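Local coordinates for 1,4-dihydroxy-6-naphtoate synthase (Archaeoglobus fulgidus, PDB 1ZBM), which probably converts cyclic dehypoxanthine futalosine into 1,4-dihydroxy-6-naphthoate and dihydroxyacetone, a step in menaquinone biosynthesis, at residues Ile64-Tyr69 against Ala255-Leu260. Numbering follows the deposited sequence.
Sequences ISAHAY and AALKKL
At the junction where strand 61-65 runs into the short helix 66-69, A66 meets L257 and L260, which lie three residues apart on helix 251-265. Its methyl carbon CB does all the touching from this side. L257 reaches it with one branch: CD2 comes to 3.5 Å from A66 CB, somewhat tighter than an ordinary carbon-carbon contact. CG of L257 lies roughly anti to the carbonyl carbon, swung some 30° past the staggered position (chi1 -89°), and with CD1 extended anti to CA (chi2 -176°) it is CD2 that faces A66. One turn further along, CD2 of L260 approaches the same A66 CB more loosely, at 4.3 Å. No hydrogen bond joins the segments, and the closest CA atoms, those of A66 and L257, are 7.5 Å apart.

In this periplasmic-binding-protein-like fold, the contact sets helix 251-265 against the first residue of the helix that follows strand 61-65, an inner strand of the sheet holding 11-16 and 181-189. Just beyond the pair, the hydroxyl of Y261 hydrogen-bonds to A66 O. A66 also touches L185 and T114, a predicted substrate-binding residue, and H67 N donates a hydrogen bond to T114 OG1.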
loop_
_atom_site.group_PDB
_atom_site.type_symbol
_atom_site.label_atom_id
_atom_site.label_comp_id
_atom_site.label_asym_id
_atom_site.label_seq_id
_atom_site.Cartn_x
_atom_site.Cartn_y
_atom_site.Cartn_z
ATOM N N ILE A 64 6.245 0.384 2.211
ATOM C CA ILE A 64 5.809 0.337 3.601
ATOM C C ILE A 64 4.563 1.183 3.815
ATOM O O ILE A 64 4.459 2.290 3.292
ATOM C CB ILE A 64 6.911 0.851 4.548
ATOM C CG1 ILE A 64 6.488 0.649 6.002
ATOM C CG2 ILE A 64 7.148 2.335 4.315
ATOM C CD1 ILE A 64 7.530 1.079 6.999
ATOM N N SER A 65 3.630 0.658 4.603
ATOM C CA SER A 65 2.379 1.345 4.912
ATOM C C SER A 65 2.636 2.696 5.569
ATOM O O SER A 65 3.581 2.836 6.341
ATOM C CB SER A 65 1.537 0.479 5.852
ATOM O OG SER A 65 1.175 -0.742 5.239
ATOM N N ALA A 66 1.806 3.693 5.274
ATOM C CA ALA A 66 2.009 5.000 5.898
ATOM C C ALA A 66 1.974 4.818 7.420
ATOM O O ALA A 66 2.790 5.392 8.139
ATOM C CB ALA A 66 0.928 5.993 5.455
ATOM N N HIS A 67 1.030 4.017 7.902
ATOM C CA HIS A 67 0.904 3.736 9.328
ATOM C C HIS A 67 2.268 3.341 9.915
ATOM O O HIS A 67 2.809 4.025 10.785
ATOM C CB HIS A 67 -0.094 2.596 9.529
ATOM C CG HIS A 67 -0.264 2.172 10.957
ATOM N ND1 HIS A 67 -0.973 1.045 11.314
ATOM C CD2 HIS A 67 0.171 2.723 12.116
ATOM C CE1 HIS A 67 -0.968 0.918 12.630
ATOM N NE2 HIS A 67 -0.279 1.923 13.141
ATOM N N ALA A 68 2.811 2.235 9.419
ATOM C CA ALA A 68 4.092 1.719 9.870
ATOM C C ALA A 68 5.190 2.780 9.854
ATOM O O ALA A 68 5.990 2.870 10.788
ATOM C CB ALA A 68 4.498 0.533 9.013
ATOM N N TYR A 69 5.220 3.588 8.800
ATOM C CA TYR A 69 6.226 4.633 8.661
ATOM C C TYR A 69 6.348 5.514 9.894
ATOM O O TYR A 69 7.449 5.938 10.257
ATOM C CB TYR A 69 5.923 5.523 7.448
ATOM C CG TYR A 69 6.946 6.624 7.277
ATOM C CD1 TYR A 69 8.255 6.321 6.919
ATOM C CD2 TYR A 69 6.637 7.954 7.576
ATOM C CE1 TYR A 69 9.235 7.302 6.871
ATOM C CE2 TYR A 69 7.622 8.951 7.531
ATOM C CZ TYR A 69 8.920 8.601 7.178
ATOM O OH TYR A 69 9.924 9.536 7.164
ATOM N N ALA A 255 0.304 16.899 3.494
ATOM C CA ALA A 255 -0.589 17.435 4.515
ATOM C C ALA A 255 -1.467 16.337 5.088
ATOM O O ALA A 255 -1.737 16.310 6.293
ATOM C CB ALA A 255 -1.449 18.542 3.928
ATOM N N ALA A 256 -1.914 15.436 4.216
ATOM C CA ALA A 256 -2.766 14.325 4.621
ATOM C C ALA A 256 -2.050 13.401 5.602
ATOM O O ALA A 256 -2.641 12.963 6.586
ATOM C CB ALA A 256 -3.224 13.557 3.404
ATOM N N LEU A 257 -0.782 13.101 5.349
ATOM C CA LEU A 257 -0.046 12.241 6.275
ATOM C C LEU A 257 0.039 12.952 7.604
ATOM O O LEU A 257 -0.238 12.366 8.654
ATOM C CB LEU A 257 1.369 11.988 5.792
ATOM C CG LEU A 257 1.631 10.797 4.879
ATOM C CD1 LEU A 257 3.142 10.758 4.656
ATOM C CD2 LEU A 257 1.158 9.484 5.510
ATOM N N LYS A 258 0.429 14.223 7.556
ATOM C CA LYS A 258 0.549 15.008 8.783
ATOM C C LYS A 258 -0.742 14.856 9.582
ATOM O O LYS A 258 -0.708 14.553 10.774
ATOM C CB LYS A 258 0.798 16.493 8.467
ATOM C CG LYS A 258 1.255 17.303 9.676
ATOM C CD LYS A 258 0.954 18.803 9.531
ATOM C CE LYS A 258 1.226 19.559 10.846
ATOM N NZ LYS A 258 0.723 20.973 10.844
ATOM N N LYS A 259 -1.879 15.046 8.915
ATOM C CA LYS A 259 -3.189 14.935 9.563
ATOM C C LYS A 259 -3.426 13.529 10.101
ATOM O O LYS A 259 -3.778 13.338 11.270
ATOM C CB LYS A 259 -4.301 15.290 8.569
ATOM C CG LYS A 259 -5.704 15.153 9.141
ATOM C CD LYS A 259 -5.885 16.090 10.308
ATOM C CE LYS A 259 -7.262 15.973 10.917
ATOM N NZ LYS A 259 -7.327 16.822 12.142
ATOM N N LEU A 260 -3.241 12.545 9.229
ATOM C CA LEU A 260 -3.421 11.153 9.605
ATOM C C LEU A 260 -2.667 10.859 10.902
ATOM O O LEU A 260 -3.232 10.291 11.836
ATOM C CB LEU A 260 -2.904 10.237 8.494
ATOM C CG LEU A 260 -2.780 8.744 8.808
ATOM C CD1 LEU A 260 -4.153 8.151 9.126
ATOM C CD2 LEU A 260 -2.167 8.026 7.611
#